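Local coordinates for glycosyl hydrolase, family 31/fibronectin type III domain protein (Clostridium perfringens, PDB 4LKS), which binds galactose through a family 32 carbohydrate-binding module that carries a calcium ion and belongs to a larger family 31 glycoside hydrolase, at residues A[27-32]-A[67-72]; A[33-38]-A[51-56]; A[62-67]-A[143-148]; A[79-84]-A[160-165]. All coordinates share one frame; numbering follows the deposited sequence.

Interaction 1 (A[27-32]-A[67-72])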
# COMPACT_ATOMS: atom_id res chain seq x y z
N GLU A 27 -4.66 10.16 5.21
CA GLU A 27 -4.04 11.19 4.38
C GLU A 27 -2.66 10.71 3.92
O GLU A 27 -1.78 10.43 4.75
CB GLU A 27 -3.90 12.50 5.16
CG GLU A 27 -3.29 13.61 4.32
CD GLU A 27 -2.92 14.87 5.11
OE1 GLU A 27 -3.04 14.87 6.35
OE2 GLU A 27 -2.49 15.85 4.46
N ALA A 28 -2.46 10.64 2.61
CA ALA A 28 -1.13 10.33 2.09
C ALA A 28 -0.27 11.58 2.21
O ALA A 28 -0.55 12.60 1.57
CB ALA A 28 -1.19 9.85 0.64
N ILE A 29 0.79 11.51 3.01
CA ILE A 29 1.59 12.70 3.27
C ILE A 29 2.93 12.70 2.56
O ILE A 29 3.59 13.74 2.47
CB ILE A 29 1.79 12.96 4.77
CG1 ILE A 29 2.54 11.81 5.43
CG2 ILE A 29 0.45 13.22 5.46
CD1 ILE A 29 3.14 12.19 6.77
N TYR A 30 3.35 11.55 2.05
CA TYR A 30 4.63 11.45 1.35
C TYR A 30 4.68 10.23 0.46
O TYR A 30 4.10 9.19 0.78
CB TYR A 30 5.77 11.39 2.38
CG TYR A 30 7.12 11.10 1.77
CD1 TYR A 30 7.93 12.12 1.29
CD2 TYR A 30 7.59 9.80 1.68
CE1 TYR A 30 9.17 11.84 0.73
CE2 TYR A 30 8.80 9.51 1.12
CZ TYR A 30 9.59 10.52 0.65
OH TYR A 30 10.81 10.22 0.10
N ALA A 31 5.38 10.34 -0.66
CA ALA A 31 5.76 9.18 -1.44
C ALA A 31 7.10 9.46 -2.10
O ALA A 31 7.43 10.62 -2.36
CB ALA A 31 4.71 8.84 -2.50
N THR A 32 7.85 8.41 -2.37
CA THR A 32 9.18 8.56 -2.96
C THR A 32 9.10 9.33 -4.27
O THR A 32 9.92 10.23 -4.55
CB THR A 32 9.79 7.20 -3.25
OG1 THR A 32 9.73 6.39 -2.07
CG2 THR A 32 11.23 7.36 -3.69
N THR A 67 3.75 7.04 2.60
CA THR A 67 3.42 7.18 4.01
C THR A 67 2.00 7.73 4.17
O THR A 67 1.66 8.77 3.59
CB THR A 67 4.37 8.12 4.74
OG1 THR A 67 5.70 7.60 4.67
CG2 THR A 67 3.96 8.26 6.21
N ILE A 68 1.19 6.99 4.92
CA ILE A 68 -0.18 7.37 5.24
C ILE A 68 -0.25 7.85 6.68
O ILE A 68 0.22 7.17 7.61
CB ILE A 68 -1.15 6.18 5.08
CG1 ILE A 68 -0.99 5.52 3.70
CG2 ILE A 68 -2.60 6.62 5.36
CD1 ILE A 68 -1.04 6.46 2.48
N LYS A 69 -0.84 9.03 6.87
CA LYS A 69 -1.11 9.59 8.18
C LYS A 69 -2.58 9.37 8.51
O LYS A 69 -3.44 9.64 7.68
CB LYS A 69 -0.82 11.09 8.17
CG LYS A 69 -1.15 11.80 9.48
CD LYS A 69 -0.98 13.31 9.32
CE LYS A 69 -1.40 14.02 10.58
NZ LYS A 69 -1.13 15.49 10.48
N LEU A 70 -2.86 8.90 9.72
CA LEU A 70 -4.24 8.70 10.18
C LEU A 70 -4.65 9.91 11.03
O LEU A 70 -3.79 10.65 11.50
CB LEU A 70 -4.36 7.38 10.97
CG LEU A 70 -4.06 6.15 10.09
CD1 LEU A 70 -2.62 5.71 10.25
CD2 LEU A 70 -5.00 5.00 10.41
N ASP A 71 -5.95 10.12 11.20
CA ASP A 71 -6.40 11.35 11.85
C ASP A 71 -6.03 11.40 13.34
O ASP A 71 -5.93 12.48 13.93
CB ASP A 71 -7.90 11.56 11.66
CG ASP A 71 -8.73 10.55 12.42
OD1 ASP A 71 -8.55 9.34 12.21
OD2 ASP A 71 -9.56 10.98 13.25
N LYS A 72 -5.81 10.23 13.93
CA LYS A 72 -5.32 10.09 15.29
C LYS A 72 -4.59 8.76 15.31
O LYS A 72 -4.57 8.05 14.30
CB LYS A 72 -6.48 10.08 16.29
CG LYS A 72 -7.53 9.01 16.02
CD LYS A 72 -8.61 8.99 17.10
CE LYS A 72 -9.77 8.11 16.67
NZ LYS A 72 -10.39 7.40 17.83
O HOH W 1 -1.89 16.66 7.94
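With CG anti to the backbone N in both Glu27 (chi1 -178°) and Lys69 (chi1 176°) and both chains extended beyond it, the two side chains run alongside each other in the same direction. Their charged ends stop short of a salt bridge, Glu27 OE1 lying 4.6 Å from Lys69 NZ. A water closes the gap: it donates to Glu27 OE1 at 2.7 Å and accepts from Lys69 NZ, a linkage on the face turned away from the sandwich interior. Ile29 crosses the lysine at about a right angle and sets its CG2 branch 3.7 Å from Lys69 CB, while its CG1 branch rests against the Thr67 methyl CG2. Farther along the edge strand, the Tyr30 ring passes Thr67 OG1 obliquely, CD2 being its nearest atom at 4.2 Å.

Beneath these side chains, strands 26-31 and 64-70 pair antiparallel at one border of the five-stranded sheet of the F5/8 type C beta-sandwich, with 26-31 outermost. Glu27 and Lys69 form a hydrogen-bonded pair, with Lys69 N to Glu27 O at 2.7 Å and nearly straight. Ala28 faces Ile68, but Tyr30 faces Thr67, a shift of one residue that marks a beta bulge around Ile29. Ile29 N and Tyr30 O hold Thr67 from its two backbone ends, Thr67 N reaching Tyr30 O at 2.8 Å.

On the other face of the sheet, toward the sandwich interior, Ile68 turns its CD1 back onto Ala28 CB at 3.9 Å. The same isoleucine packs against Leu162 and Phe164 of the opposing sheet.

Interaction 2 (A[33-38]-A[51-56]). With GAL (beta-D-galactopyranose), chain D.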
# COMPACT_ATOMS: atom_id res chain seq x y z
N SER A 33 8.10 8.99 -5.07
CA SER A 33 7.87 9.67 -6.33
C SER A 33 6.44 9.43 -6.77
O SER A 33 5.74 8.57 -6.21
CB SER A 33 8.86 9.18 -7.39
OG SER A 33 8.72 7.80 -7.66
N GLU A 34 6.01 10.19 -7.77
CA GLU A 34 4.66 10.10 -8.32
C GLU A 34 4.78 10.33 -9.83
O GLU A 34 5.56 11.17 -10.27
CB GLU A 34 3.76 11.17 -7.71
CG GLU A 34 3.55 11.05 -6.20
CD GLU A 34 3.04 12.34 -5.58
OE1 GLU A 34 3.85 13.28 -5.43
OE2 GLU A 34 1.84 12.43 -5.27
N ALA A 35 4.01 9.58 -10.60
CA ALA A 35 4.01 9.72 -12.06
C ALA A 35 2.68 10.28 -12.53
O ALA A 35 1.64 9.99 -11.95
CB ALA A 35 4.24 8.38 -12.72
N ASP A 36 2.73 11.06 -13.60
CA ASP A 36 1.51 11.46 -14.31
C ASP A 36 0.54 12.16 -13.35
O ASP A 36 0.95 13.07 -12.62
CB ASP A 36 0.90 10.24 -14.99
CG ASP A 36 1.87 9.54 -15.91
OD1 ASP A 36 2.73 10.24 -16.50
OD2 ASP A 36 1.79 8.30 -16.04
N ARG A 37 -0.72 11.74 -13.33
CA ARG A 37 -1.67 12.27 -12.34
C ARG A 37 -1.99 11.22 -11.28
O ARG A 37 -3.00 11.31 -10.58
CB ARG A 37 -2.95 12.79 -13.00
CG ARG A 37 -2.69 13.93 -13.97
CD ARG A 37 -4.00 14.50 -14.51
NE ARG A 37 -3.76 15.31 -15.70
CZ ARG A 37 -3.62 14.80 -16.92
NH1 ARG A 37 -3.72 13.49 -17.11
NH2 ARG A 37 -3.40 15.61 -17.95
N ASP A 38 -1.10 10.25 -11.15
CA ASP A 38 -1.28 9.15 -10.21
C ASP A 38 -0.67 9.49 -8.86
O ASP A 38 0.30 8.87 -8.40
CB ASP A 38 -0.73 7.86 -10.81
CG ASP A 38 -1.48 7.44 -12.06
OD1 ASP A 38 -2.64 7.87 -12.24
OD2 ASP A 38 -0.91 6.67 -12.85
N ILE A 51 -5.17 5.60 -8.79
CA ILE A 51 -3.98 4.96 -8.24
C ILE A 51 -2.88 5.94 -7.92
O ILE A 51 -2.78 7.00 -8.53
CB ILE A 51 -3.38 3.91 -9.20
CG1 ILE A 51 -2.87 4.57 -10.49
CG2 ILE A 51 -4.39 2.81 -9.51
CD1 ILE A 51 -2.12 3.62 -11.40
N TRP A 52 -2.08 5.59 -6.92
CA TRP A 52 -0.74 6.16 -6.81
C TRP A 52 0.16 5.30 -7.68
O TRP A 52 0.04 4.07 -7.68
CB TRP A 52 -0.25 6.12 -5.36
CG TRP A 52 1.24 6.33 -5.26
CD1 TRP A 52 1.94 7.42 -5.68
CD2 TRP A 52 2.21 5.42 -4.71
NE1 TRP A 52 3.28 7.25 -5.44
CE2 TRP A 52 3.47 6.03 -4.84
CE3 TRP A 52 2.13 4.15 -4.13
CZ2 TRP A 52 4.65 5.42 -4.40
CZ3 TRP A 52 3.31 3.54 -3.69
CH2 TRP A 52 4.55 4.18 -3.83
N HIS A 53 1.07 5.94 -8.42
CA HIS A 53 2.05 5.23 -9.24
C HIS A 53 3.37 5.97 -9.10
O HIS A 53 3.40 7.20 -9.21
CB HIS A 53 1.60 5.22 -10.71
CG HIS A 53 2.30 4.22 -11.57
ND1 HIS A 53 3.66 4.24 -11.81
CD2 HIS A 53 1.81 3.19 -12.31
CE1 HIS A 53 3.98 3.26 -12.64
NE2 HIS A 53 2.88 2.61 -12.96
N SER A 54 4.44 5.24 -8.81
CA SER A 54 5.74 5.87 -8.66
C SER A 54 6.32 6.18 -10.05
O SER A 54 5.80 5.71 -11.07
CB SER A 54 6.69 4.98 -7.82
OG SER A 54 7.01 3.76 -8.46
N ALA A 55 7.39 6.97 -10.07
CA ALA A 55 7.99 7.39 -11.34
C ALA A 55 8.55 6.20 -12.11
O ALA A 55 9.00 5.22 -11.52
CB ALA A 55 9.06 8.45 -11.10
N TYR A 56 8.53 6.28 -13.45
CA TYR A 56 8.92 5.14 -14.27
C TYR A 56 9.85 5.50 -15.42
O TYR A 56 9.87 4.83 -16.45
CB TYR A 56 7.70 4.37 -14.78
CG TYR A 56 6.67 5.18 -15.54
CD1 TYR A 56 6.79 5.38 -16.91
CD2 TYR A 56 5.56 5.71 -14.89
CE1 TYR A 56 5.84 6.10 -17.61
CE2 TYR A 56 4.61 6.43 -15.57
CZ TYR A 56 4.75 6.63 -16.93
OH TYR A 56 3.79 7.35 -17.60
C1 GAL D . 1.99 2.70 -18.94
C2 GAL D . 1.00 2.98 -17.80
C3 GAL D . 1.62 3.88 -16.75
C4 GAL D . 2.92 3.24 -16.24
C5 GAL D . 3.85 3.01 -17.41
C6 GAL D . 5.14 2.27 -17.04
O1 GAL D . 1.47 1.77 -19.85
O2 GAL D . -0.20 3.62 -18.26
O3 GAL D . 0.74 4.04 -15.64
O4 GAL D . 2.63 1.99 -15.62
O5 GAL D . 3.21 2.18 -18.41
O6 GAL D . 6.00 2.13 -18.17
O HOH W 2 -5.08 7.43 -11.15
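Trp52 NE1 donates its N-H to Ser33 O at 2.9 Å, the oxygen sitting at the indole edge, while Ser33 OG, held between its own backbone N and carbonyl carbon (chi1 62°), accepts Ala55 N in a nearly straight hydrogen bond. Backbone links Ala35 N to His53 O and His53 N to Asp38 O flank the type II' turn of 35-38. At the pocket rim Tyr56 OH donates to Asp36 OD2 at 2.7 Å, which accepts on its syn lone pair, with the carboxylate turned 69° from the ring. A water joins Asp38 OD1 to Ile51 N.

Apolar packing is represented by Ala35 CB, which touches Tyr56 CE2 at 3.5 Å. Asp38 lies alongside both Ile51 and His53, with its CB in van der Waals contact with His53 CB at 3.5 Å.

The sugar contacts come from the 51-56 side. Galactose C5 sits over the centre of the Tyr56 ring, 3.6 Å above its plane, an aromatic platform of the kind common in carbohydrate-binding modules. His53 NE2 hydrogen-bonds the O4 hydroxyl at 2.7 Å; Arg84, Asn89 and Tyr156 complete the pocket.

His53 ND1 donates to Ser54 O in the ring plane, fixing the imidazole's rotation and presenting NE2 to O4, consistent with recognition of the axial O4 of galactose. Asp36 probably steadies the Tyr56 ring, making it a second-shell residue of the sugar site.

Interaction 3 (A[62-67]-A[143-148])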
# COMPACT_ATOMS: atom_id res chain seq x y z
N LEU A 62 13.31 0.58 -7.62
CA LEU A 62 12.84 0.25 -6.28
C LEU A 62 14.02 0.30 -5.32
O LEU A 62 15.18 0.23 -5.76
CB LEU A 62 12.22 -1.15 -6.29
CG LEU A 62 11.00 -1.35 -7.18
CD1 LEU A 62 10.50 -2.77 -6.99
CD2 LEU A 62 9.92 -0.34 -6.83
N PRO A 63 13.76 0.41 -4.01
CA PRO A 63 12.43 0.50 -3.37
C PRO A 63 11.79 1.88 -3.48
O PRO A 63 12.48 2.89 -3.65
CB PRO A 63 12.74 0.21 -1.91
CG PRO A 63 14.17 0.69 -1.73
CD PRO A 63 14.84 0.31 -3.02
N VAL A 64 10.46 1.91 -3.38
CA VAL A 64 9.73 3.15 -3.22
C VAL A 64 8.74 2.96 -2.09
O VAL A 64 8.36 1.83 -1.78
CB VAL A 64 8.99 3.60 -4.51
CG1 VAL A 64 9.98 3.88 -5.65
CG2 VAL A 64 7.94 2.56 -4.94
N SER A 65 8.32 4.05 -1.48
CA SER A 65 7.41 3.94 -0.36
C SER A 65 6.38 5.06 -0.38
O SER A 65 6.52 6.09 -1.07
CB SER A 65 8.17 3.93 0.96
OG SER A 65 8.63 5.23 1.28
N ILE A 66 5.32 4.83 0.37
CA ILE A 66 4.26 5.81 0.56
C ILE A 66 3.93 5.84 2.04
O ILE A 66 3.86 4.79 2.69
CB ILE A 66 3.02 5.49 -0.32
CG1 ILE A 66 1.94 6.55 -0.11
CG2 ILE A 66 2.47 4.08 -0.05
CD1 ILE A 66 0.81 6.47 -1.13
N THR A 67 3.75 7.04 2.60
CA THR A 67 3.42 7.18 4.01
C THR A 67 2.00 7.73 4.17
O THR A 67 1.66 8.77 3.59
CB THR A 67 4.37 8.12 4.74
OG1 THR A 67 5.70 7.60 4.67
CG2 THR A 67 3.96 8.26 6.21
N PHE A 143 4.46 2.19 3.80
CA PHE A 143 4.33 0.98 3.00
C PHE A 143 5.37 1.04 1.89
O PHE A 143 5.35 1.95 1.06
CB PHE A 143 2.91 0.90 2.42
CG PHE A 143 2.66 -0.32 1.57
CD1 PHE A 143 2.33 -1.54 2.15
CD2 PHE A 143 2.73 -0.25 0.19
CE1 PHE A 143 2.09 -2.67 1.36
CE2 PHE A 143 2.48 -1.37 -0.60
CZ PHE A 143 2.16 -2.58 -0.01
N THR A 144 6.30 0.08 1.89
CA THR A 144 7.42 0.07 0.95
C THR A 144 7.27 -1.08 -0.02
O THR A 144 7.03 -2.20 0.39
CB THR A 144 8.75 -0.09 1.69
OG1 THR A 144 8.91 1.01 2.59
CG2 THR A 144 9.92 -0.12 0.70
N ALA A 145 7.40 -0.78 -1.31
CA ALA A 145 7.37 -1.78 -2.36
C ALA A 145 8.81 -2.22 -2.63
O ALA A 145 9.64 -1.40 -3.02
CB ALA A 145 6.75 -1.21 -3.62
N LEU A 146 9.08 -3.51 -2.44
CA LEU A 146 10.43 -4.06 -2.58
C LEU A 146 10.59 -4.80 -3.91
O LEU A 146 11.69 -4.84 -4.48
CB LEU A 146 10.72 -5.02 -1.42
CG LEU A 146 10.66 -4.42 -0.02
CD1 LEU A 146 10.76 -5.52 1.04
CD2 LEU A 146 11.75 -3.38 0.18
N LYS A 147 9.51 -5.41 -4.38
CA LYS A 147 9.47 -6.07 -5.68
C LYS A 147 8.11 -5.78 -6.28
O LYS A 147 7.10 -5.72 -5.56
CB LYS A 147 9.65 -7.58 -5.53
CG LYS A 147 11.03 -8.03 -5.06
CD LYS A 147 11.09 -9.53 -4.93
CE LYS A 147 12.49 -9.98 -4.54
NZ LYS A 147 12.55 -11.45 -4.34
N THR A 148 8.07 -5.60 -7.60
CA THR A 148 6.83 -5.28 -8.29
C THR A 148 6.79 -5.90 -9.68
O THR A 148 7.84 -6.34 -10.21
CB THR A 148 6.67 -3.77 -8.50
OG1 THR A 148 7.77 -3.31 -9.30
CG2 THR A 148 6.67 -3.01 -7.18
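Segments 64-67 and 143-145 run antiparallel, their axes 4.7 Å apart at 162°, with Val64 opposite Ala145, Ser65 opposite Thr144 and Ile66 opposite Phe143. They belong to strands 64-70 and 140-148, both inner strands of the five-stranded sheet of the F5/8 type C beta-sandwich. The ladder is firm at Ile66, whose N and O both bond to Phe143, and at Ala145 N to Val64 O, 2.8 Å. The return bond, Val64 N to Ala145 O, is weak at 3.4 Å.

Val64, Ile66, Ala145 and Phe143 share the face turned toward the other sheet. Ile66 CG1 points anti to the backbone N (chi1 -179°), which leaves CG2 to meet Phe143 CB at 4.1 Å and to lie at the edge of the phenyl ring. Val64 CG2 approaches the Ala145 methyl at a similar distance, while Trp52 packs against Val64 and Ile66. On the opposite face Thr144 CG2 lies against Pro63 CB.

Past the ladder, Leu146 and Lys147 both face Glu94 in a classic beta bulge, and the 140-148 strand turns a corner. Leu62, preceding the cis peptide bond to Pro63, fills the inside of that bend with CD1, 3.5 Å from Leu146 O. It also meets Thr148 tip to tip: Thr148 OG1, hydrogen-bonded to Tyr156 O, stands 3.6 Å from Leu62 CD1.

Interaction 4 (A[79-84]-A[160-165]). With CA (calcium ion), chain C; GAL (beta-D-galactopyranose), chain D.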
# COMPACT_ATOMS: atom_id res chain seq x y z
N ILE A 79 -3.81 -4.27 7.13
CA ILE A 79 -4.13 -3.40 6.00
C ILE A 79 -4.46 -4.29 4.82
O ILE A 79 -4.00 -5.43 4.78
CB ILE A 79 -3.00 -2.42 5.60
CG1 ILE A 79 -1.76 -3.16 5.12
CG2 ILE A 79 -2.68 -1.48 6.77
CD1 ILE A 79 -0.72 -2.24 4.47
N ASP A 80 -5.29 -3.81 3.90
CA ASP A 80 -5.48 -4.48 2.61
C ASP A 80 -4.81 -3.67 1.52
O ASP A 80 -4.92 -2.44 1.47
CB ASP A 80 -6.96 -4.61 2.22
CG ASP A 80 -7.77 -5.47 3.16
OD1 ASP A 80 -7.21 -6.27 3.94
OD2 ASP A 80 -9.01 -5.35 3.10
N TYR A 81 -4.13 -4.37 0.62
CA TYR A 81 -3.55 -3.75 -0.56
C TYR A 81 -4.44 -4.08 -1.76
O TYR A 81 -4.68 -5.25 -2.05
CB TYR A 81 -2.13 -4.27 -0.78
CG TYR A 81 -1.53 -3.90 -2.12
CD1 TYR A 81 -0.97 -2.64 -2.34
CD2 TYR A 81 -1.54 -4.80 -3.18
CE1 TYR A 81 -0.42 -2.30 -3.58
CE2 TYR A 81 -0.98 -4.48 -4.42
CZ TYR A 81 -0.43 -3.22 -4.61
OH TYR A 81 0.10 -2.90 -5.83
N LEU A 82 -4.94 -3.05 -2.46
CA LEU A 82 -5.72 -3.26 -3.67
C LEU A 82 -4.88 -2.88 -4.87
O LEU A 82 -4.49 -1.72 -5.03
CB LEU A 82 -7.01 -2.42 -3.65
CG LEU A 82 -7.90 -2.58 -4.90
CD1 LEU A 82 -8.48 -3.98 -4.96
CD2 LEU A 82 -9.01 -1.53 -4.91
N PRO A 83 -4.53 -3.87 -5.70
CA PRO A 83 -3.74 -3.52 -6.89
C PRO A 83 -4.57 -2.78 -7.92
O PRO A 83 -5.81 -2.83 -7.92
CB PRO A 83 -3.30 -4.89 -7.44
CG PRO A 83 -4.26 -5.87 -6.88
CD PRO A 83 -4.76 -5.32 -5.57
N ARG A 84 -3.85 -2.08 -8.79
CA ARG A 84 -4.39 -1.44 -9.97
C ARG A 84 -5.33 -2.39 -10.71
O ARG A 84 -5.00 -3.56 -10.94
CB ARG A 84 -3.22 -1.04 -10.86
CG ARG A 84 -3.57 -0.26 -12.09
CD ARG A 84 -2.30 0.11 -12.80
NE ARG A 84 -2.53 1.08 -13.86
CZ ARG A 84 -1.56 1.72 -14.50
NH1 ARG A 84 -0.29 1.47 -14.20
NH2 ARG A 84 -1.87 2.60 -15.44
N ALA A 160 -4.05 0.99 -5.89
CA ALA A 160 -5.36 1.62 -6.03
C ALA A 160 -5.93 2.01 -4.67
O ALA A 160 -6.53 3.07 -4.53
CB ALA A 160 -6.32 0.70 -6.76
N GLU A 161 -5.76 1.14 -3.67
CA GLU A 161 -6.17 1.45 -2.30
C GLU A 161 -5.29 0.76 -1.29
O GLU A 161 -4.79 -0.35 -1.52
CB GLU A 161 -7.60 0.99 -2.02
CG GLU A 161 -8.71 1.74 -2.73
CD GLU A 161 -10.05 1.40 -2.10
OE1 GLU A 161 -10.83 0.64 -2.71
OE2 GLU A 161 -10.31 1.88 -0.97
N LEU A 162 -5.15 1.43 -0.16
CA LEU A 162 -4.70 0.82 1.09
C LEU A 162 -5.84 1.00 2.08
O LEU A 162 -6.29 2.14 2.33
CB LEU A 162 -3.43 1.50 1.60
CG LEU A 162 -2.22 1.42 0.68
CD1 LEU A 162 -1.12 2.34 1.20
CD2 LEU A 162 -1.68 -0.01 0.57
N VAL A 163 -6.33 -0.10 2.62
CA VAL A 163 -7.45 -0.10 3.56
C VAL A 163 -6.89 -0.42 4.94
O VAL A 163 -6.10 -1.36 5.07
CB VAL A 163 -8.52 -1.14 3.16
CG1 VAL A 163 -9.71 -1.11 4.13
CG2 VAL A 163 -8.98 -0.93 1.70
N PHE A 164 -7.29 0.33 5.96
CA PHE A 164 -6.73 0.17 7.30
C PHE A 164 -7.76 -0.39 8.26
O PHE A 164 -8.95 -0.03 8.19
CB PHE A 164 -6.26 1.54 7.82
CG PHE A 164 -4.98 2.02 7.19
CD1 PHE A 164 -4.93 2.37 5.85
CD2 PHE A 164 -3.83 2.12 7.95
CE1 PHE A 164 -3.73 2.80 5.28
CE2 PHE A 164 -2.63 2.56 7.38
CZ PHE A 164 -2.59 2.90 6.05
N TYR A 165 -7.30 -1.25 9.15
CA TYR A 165 -8.14 -1.83 10.20
C TYR A 165 -7.55 -1.59 11.58
O TYR A 165 -6.41 -1.98 11.88
CB TYR A 165 -8.29 -3.34 10.03
CG TYR A 165 -8.92 -3.77 8.73
CD1 TYR A 165 -8.19 -3.79 7.55
CD2 TYR A 165 -10.26 -4.17 8.69
CE1 TYR A 165 -8.77 -4.21 6.35
CE2 TYR A 165 -10.83 -4.59 7.50
CZ TYR A 165 -10.09 -4.60 6.34
OH TYR A 165 -10.65 -5.02 5.16
CA CA C . -7.62 5.02 -5.25
C1 GAL D . 1.99 2.70 -18.94
C2 GAL D . 1.00 2.98 -17.80
C3 GAL D . 1.62 3.88 -16.75
C4 GAL D . 2.92 3.24 -16.24
C5 GAL D . 3.85 3.01 -17.41
C6 GAL D . 5.14 2.27 -17.04
O1 GAL D . 1.47 1.77 -19.85
O2 GAL D . -0.20 3.62 -18.26
O3 GAL D . 0.74 4.04 -15.64
O4 GAL D . 2.63 1.99 -15.62
O5 GAL D . 3.21 2.18 -18.41
O6 GAL D . 6.00 2.13 -18.17
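Segments 79-82 and 161-165 run antiparallel at 167° with axes 4.5 Å apart, pairing from Ile79-Phe164 to Leu82-Glu161; their strands, 73-82 and 158-166, are the middle ones of the four-stranded sheet. Asp80 exchanges two backbone bonds with Val163. At the far end Ala160 and Glu161 both face Leu82, a classic beta bulge: Leu82 O takes Ala160 N at 2.9 Å and, weakly, Glu161 N.

Ile79, Tyr81, Leu162 and Phe164 share the face toward the sandwich interior. Ile79 CG2 sits over the Phe164 ring in a CH-pi contact, 4.1 Å from the centroid, while Leu162 CD2 meets the Tyr81 ring at its edge. On the other face, Leu82 lies alongside Glu161, whose OE1 is bonded to Tyr128 OH. Asp80 OD2 accepts the Tyr165 hydroxyl at 2.7 Å; the oxygen is near the ring plane, but the hydroxyl comes from above the carboxylate plane, 38° out of it.

Beyond the paired strands the two segments reach different sites. Ala160 O binds calcium at 2.4 Å, alongside Asn42, Asp45, Asp47 and Thr50. Arg84, extended from CG to NE, turns the edge of its guanidinium to galactose: NH1 donates to O3 and O4, and NH2 to O3 at 3.0 Å, with a weak bond to O2.

With Asn86 OD1 taking NE, the guanidinium is held at both ends, and its grip on O3 and O4 together fits a preference for galactose. The bulge places Ala160 where its O can bind calcium, which ties the start of strand 161-165 to the loop of Asn42, Asp45, Asp47 and Thr50.

From the N terminus, strand 26-31 meets 67-72 in interaction 1, closing a loop that runs out to the galactose site and back. Within that loop lies interaction 2, a short closure between 33-38 and 51-56 beside the sheet border. Interactions 3 and 4 each close a long loop, with 75 residues between their segments. Interaction 3 adds strand 140-148 to the other side of 64-70; its segments alternate along the chain with those of interaction 1, sharing Thr67, and with those of interaction 4, which opens after interaction 1 has closed and lies in the opposing sheet. Ile68 and Phe164, like Phe143 and Tyr81, pack across the sandwich interior, while interactions 2 and 4 converge on galactose, where His53 abuts Arg84.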